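Local coordinates for protein ribonucleoside-diphosphate reductase (PDB 5IM3) that probably reduces ribonucleoside diphosphates to deoxyribonucleotides for DNA synthesis, under allosteric control by nucleotides such as dATP, at residues H247-M250 and A251-A255; E290-Q293 and Q294-Y297. One frame throughout, in Å; residues are numbered along the deposited sequence.

Interaction 1: residues H247-M250 and A251-A255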
loop_
_atom_site.group_PDB
_atom_site.type_symbol
_atom_site.label_atom_id
_atom_site.label_comp_id
_atom_site.label_asym_id
_atom_site.label_seq_id
_atom_site.Cartn_x
_atom_site.Cartn_y
_atom_site.Cartn_z
ATOM N N HIS A 247 60.677 -11.563 -21.072
ATOM C CA HIS A 247 60.318 -12.583 -20.094
ATOM C C HIS A 247 61.435 -13.606 -19.908
ATOM O O HIS A 247 62.044 -13.670 -18.837
ATOM C CB HIS A 247 59.026 -13.294 -20.496
ATOM C CG HIS A 247 58.682 -14.451 -19.611
ATOM N ND1 HIS A 247 58.653 -15.753 -20.065
ATOM C CD2 HIS A 247 58.374 -14.505 -18.293
ATOM C CE1 HIS A 247 58.332 -16.557 -19.069
ATOM N NE2 HIS A 247 58.158 -15.826 -17.981
ATOM N N HIS A 248 61.709 -14.419 -20.932
ATOM C CA HIS A 248 62.736 -15.448 -20.793
ATOM C C HIS A 248 64.095 -14.860 -20.438
ATOM O O HIS A 248 64.970 -15.591 -19.960
ATOM C CB HIS A 248 62.835 -16.273 -22.075
ATOM C CG HIS A 248 61.705 -17.239 -22.254
ATOM N ND1 HIS A 248 60.624 -16.977 -23.068
ATOM C CD2 HIS A 248 61.480 -18.459 -21.710
ATOM C CE1 HIS A 248 59.787 -17.998 -23.025
ATOM N NE2 HIS A 248 60.283 -18.910 -22.209
ATOM N N GLU A 249 64.291 -13.560 -20.660
ATOM C CA GLU A 249 65.486 -12.889 -20.170
ATOM C C GLU A 249 65.521 -12.830 -18.647
ATOM O O GLU A 249 66.594 -12.619 -18.070
ATOM C CB GLU A 249 65.555 -11.480 -20.759
ATOM C CG GLU A 249 66.957 -10.925 -20.911
ATOM C CD GLU A 249 66.974 -9.612 -21.674
ATOM O OE1 GLU A 249 67.749 -8.708 -21.294
ATOM O OE2 GLU A 249 66.201 -9.481 -22.647
ATOM N N MET A 250 64.376 -13.015 -17.984
ATOM C CA MET A 250 64.333 -13.066 -16.527
ATOM C C MET A 250 64.961 -14.328 -15.961
ATOM O O MET A 250 65.223 -14.381 -14.755
ATOM C CB MET A 250 62.889 -12.973 -16.031
ATOM C CG MET A 250 62.259 -11.613 -16.197
ATOM S SD MET A 250 63.149 -10.338 -15.286
ATOM C CE MET A 250 64.029 -9.579 -16.642
ATOM N N ALA A 251 65.198 -15.344 -16.792
ATOM C CA ALA A 251 65.818 -16.567 -16.298
ATOM C C ALA A 251 67.161 -16.285 -15.638
ATOM O O ALA A 251 67.562 -17.006 -14.718
ATOM C CB ALA A 251 65.986 -17.563 -17.445
ATOM N N GLU A 252 67.860 -15.242 -16.086
ATOM C CA GLU A 252 69.152 -14.873 -15.529
ATOM C C GLU A 252 69.123 -13.547 -14.777
ATOM O O GLU A 252 70.054 -13.269 -14.012
ATOM C CB GLU A 252 70.210 -14.807 -16.645
ATOM C CG GLU A 252 70.441 -16.133 -17.380
ATOM C CD GLU A 252 69.376 -16.433 -18.425
ATOM O OE1 GLU A 252 68.693 -15.487 -18.874
ATOM O OE2 GLU A 252 69.227 -17.615 -18.802
ATOM N N LEU A 253 68.083 -12.736 -14.948
ATOM C CA LEU A 253 68.045 -11.414 -14.336
ATOM C C LEU A 253 67.355 -11.396 -12.980
ATOM O O LEU A 253 67.622 -10.493 -12.178
ATOM C CB LEU A 253 67.344 -10.426 -15.271
ATOM C CG LEU A 253 68.156 -10.088 -16.523
ATOM C CD1 LEU A 253 67.288 -9.430 -17.574
ATOM C CD2 LEU A 253 69.317 -9.182 -16.161
ATOM N N TYR A 254 66.481 -12.363 -12.700
ATOM C CA TYR A 254 65.838 -12.408 -11.391
ATOM C C TYR A 254 66.864 -12.623 -10.287
ATOM O O TYR A 254 66.728 -12.072 -9.189
ATOM C CB TYR A 254 64.781 -13.514 -11.362
ATOM C CG TYR A 254 63.354 -13.015 -11.409
ATOM C CD1 TYR A 254 62.896 -12.058 -10.507
ATOM C CD2 TYR A 254 62.462 -13.504 -12.353
ATOM C CE1 TYR A 254 61.594 -11.602 -10.552
ATOM C CE2 TYR A 254 61.155 -13.054 -12.403
ATOM C CZ TYR A 254 60.726 -12.104 -11.499
ATOM O OH TYR A 254 59.426 -11.652 -11.542
ATOM N N ALA A 255 67.901 -13.414 -10.563
ATOM C CA ALA A 255 68.944 -13.643 -9.571
ATOM C C ALA A 255 69.816 -12.411 -9.381
ATOM O O ALA A 255 70.302 -12.163 -8.271
ATOM C CB ALA A 255 69.800 -14.841 -9.978
#

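Interaction 2: residues E290-Q293 and Q294-Y297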
loop_
_atom_site.group_PDB
_atom_site.type_symbol
_atom_site.label_atom_id
_atom_site.label_comp_id
_atom_site.label_asym_id
_atom_site.label_seq_id
_atom_site.Cartn_x
_atom_site.Cartn_y
_atom_site.Cartn_z
ATOM N N GLU A 290 59.240 -18.576 -14.815
ATOM C CA GLU A 290 58.074 -19.022 -15.568
ATOM C C GLU A 290 56.776 -18.848 -14.790
ATOM O O GLU A 290 55.704 -18.815 -15.401
ATOM C CB GLU A 290 58.241 -20.484 -15.977
ATOM C CG GLU A 290 59.195 -20.699 -17.150
ATOM C CD GLU A 290 58.621 -20.230 -18.480
ATOM O OE1 GLU A 290 57.439 -19.829 -18.518
ATOM O OE2 GLU A 290 59.351 -20.269 -19.493
ATOM N N ARG A 291 56.838 -18.739 -13.463
ATOM C CA ARG A 291 55.614 -18.575 -12.687
ATOM C C ARG A 291 54.976 -17.206 -12.880
ATOM O O ARG A 291 53.837 -17.009 -12.446
ATOM C CB ARG A 291 55.902 -18.834 -11.209
ATOM C CG ARG A 291 56.637 -20.146 -10.988
ATOM C CD ARG A 291 56.602 -20.597 -9.544
ATOM N NE ARG A 291 57.480 -21.743 -9.324
ATOM C CZ ARG A 291 57.511 -22.458 -8.205
ATOM N NH1 ARG A 291 56.703 -22.153 -7.198
ATOM N NH2 ARG A 291 58.345 -23.482 -8.095
ATOM N N ASP A 292 55.668 -16.266 -13.528
ATOM C CA ASP A 292 55.028 -15.015 -13.921
ATOM C C ASP A 292 53.928 -15.252 -14.947
ATOM O O ASP A 292 52.974 -14.469 -15.029
ATOM C CB ASP A 292 56.068 -14.044 -14.483
ATOM C CG ASP A 292 56.827 -13.306 -13.400
ATOM O OD1 ASP A 292 56.625 -13.615 -12.206
ATOM O OD2 ASP A 292 57.634 -12.415 -13.743
ATOM N N GLN A 293 54.041 -16.319 -15.739
ATOM C CA GLN A 293 53.030 -16.631 -16.740
ATOM C C GLN A 293 51.700 -17.048 -16.122
ATOM O O GLN A 293 50.694 -17.098 -16.838
ATOM C CB GLN A 293 53.538 -17.740 -17.667
ATOM C CG GLN A 293 54.918 -17.487 -18.275
ATOM C CD GLN A 293 54.974 -16.215 -19.102
ATOM O OE1 GLN A 293 55.039 -15.113 -18.559
ATOM N NE2 GLN A 293 54.946 -16.364 -20.422
ATOM N N GLN A 294 51.670 -17.339 -14.820
ATOM C CA GLN A 294 50.451 -17.803 -14.169
ATOM C C GLN A 294 49.436 -16.691 -13.947
ATOM O O GLN A 294 48.259 -16.985 -13.720
ATOM C CB GLN A 294 50.787 -18.443 -12.818
ATOM C CG GLN A 294 51.790 -19.584 -12.891
ATOM C CD GLN A 294 52.297 -20.002 -11.526
ATOM O OE1 GLN A 294 51.979 -19.376 -10.511
ATOM N NE2 GLN A 294 53.095 -21.063 -11.491
ATOM N N PHE A 295 49.858 -15.433 -14.021
ATOM C CA PHE A 295 49.045 -14.326 -13.538
ATOM C C PHE A 295 47.901 -14.002 -14.489
ATOM O O PHE A 295 48.096 -13.890 -15.704
ATOM C CB PHE A 295 49.905 -13.080 -13.340
ATOM C CG PHE A 295 50.669 -13.072 -12.053
ATOM C CD1 PHE A 295 50.011 -12.911 -10.846
ATOM C CD2 PHE A 295 52.046 -13.213 -12.048
ATOM C CE1 PHE A 295 50.710 -12.899 -9.658
ATOM C CE2 PHE A 295 52.750 -13.202 -10.863
ATOM C CZ PHE A 295 52.082 -13.046 -9.667
ATOM N N THR A 296 46.709 -13.850 -13.923
ATOM C CA THR A 296 45.619 -13.173 -14.600
ATOM C C THR A 296 45.842 -11.664 -14.539
ATOM O O THR A 296 46.614 -11.157 -13.718
ATOM C CB THR A 296 44.278 -13.524 -13.954
ATOM O OG1 THR A 296 44.259 -13.043 -12.602
ATOM C CG2 THR A 296 44.062 -15.029 -13.952
ATOM N N TYR A 297 45.156 -10.944 -15.427
ATOM C CA TYR A 297 45.294 -9.492 -15.457
ATOM C C TYR A 297 44.862 -8.875 -14.133
ATOM O O TYR A 297 45.517 -7.957 -13.621
ATOM C CB TYR A 297 44.480 -8.919 -16.616
ATOM C CG TYR A 297 44.608 -7.425 -16.786
ATOM C CD1 TYR A 297 45.856 -6.823 -16.893
ATOM C CD2 TYR A 297 43.481 -6.618 -16.863
ATOM C CE1 TYR A 297 45.978 -5.456 -17.057
ATOM C CE2 TYR A 297 43.593 -5.249 -17.028
ATOM C CZ TYR A 297 44.844 -4.675 -17.125
ATOM O OH TYR A 297 44.964 -3.315 -17.290
#

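Interaction 1: residues H247-M250 and A251-A255
M250 and Y254, one helical turn apart, form a Met-aromatic contact: SD of M250 lies over one face of the Y254 ring, 4.6 Å from its centroid and only 18° off the ring normal. With CG of M250 set beside its own backbone N (chi1 -71°) and the chain bent again at chi2 and chi3, the thioether folds back over the ring. The CB of M250 adds a contact of 3.7 Å to CD2 of Y254. The methyl end serves a second neighbour, CE of M250 meeting CD1 of L253 at 3.4 Å, tighter than usual for two carbons. The same CD1 of L253 also meets CG of E249 at 3.7 Å, so one leucine branch touches both side chains. The setting is a type I beta turn, H247 to M250, that leads directly into helix 250-267 of this largely helical region. Backbone bonds carry the chain from one to the other. N of A251 donates to O of H248 (3.2 Å), and N of Y254 donates to O of M250 (3.1 Å) in the i to i+4 pattern of an alpha helix. N of L253 makes two weak bonds, to O of E249 and O of M250. Polar side-chain ends turn to other parts of the fold: OH of Y254 bonds to D292, ND1 of H248 to E171, and NE2 of H247 to the carbonyl of H289. L236 and R232 of helix 219-239 also pack on M250.

Interaction 2: residues E290-Q293 and Q294-Y297
The carbonyl oxygen of R291 receives the backbone N of Q294 at 3.2 Å, with an N-H...O angle of 159°. The Q294 side chain folds back over the same oxygen, its CG 3.3 Å from O of R291, because chi1 of -56° leaves CG beside its own backbone N. From there the chain runs extended alongside R291, the two side chains pointing the same way. The amide carbon CD of Q294 rests by the backbone and CB of R291, 3.8 Å from CA of R291. The next carbonyl makes a looser version of this pattern. N of F295 donates a straight but weak bond to O of D292 (3.4 Å), and the ring of F295 turns its edge to that oxygen, with CD2 3.4 Å from O of D292, near the ring plane. OD1 of D292 comes within 4.1 Å of CE2 of F295, the carboxylate and ring planes inclined at 54°. Outside partners hold both carboxylate oxygens, OD1 by NE2 of Q320 and OD2 by OH of Y254. P319 and F323 pack on the F295 side chain, whose ring meets F351 edge-to-face. Further back, N of Q293 bonds to O of E290 (3.0 Å), again three residues apart. Such successive i to i+3 bonds are those of a 3-10 turn; after it F295 turns extended, and T296 takes the N-cap of helix 297-307, its OG1 accepting from N of G299.

In the fold
Interactions 1 and 2 lie in series along the chain, with centres about 14 Å apart: interaction 1 runs from a turn into helix 250-267, interaction 2 from a 3-10 turn to the start of helix 297-307. The Y254-D292 hydrogen bond joins them, while H247 and H248 pack against E290 and Q293. Both mix buried and more open residues. In 247-255 the buried M250 and Y254 face helices 219-239 and 319-330, and A251 and E252 are exposed; in 290-297 the buried pair is D292 and F295, also against helix 319-330. Both rest on backbone bonds; interaction 1 adds sulfur-aromatic and apolar side-chain contacts, interaction 2 folds side chains onto carbonyl oxygens. Both are remote from the dATP sites.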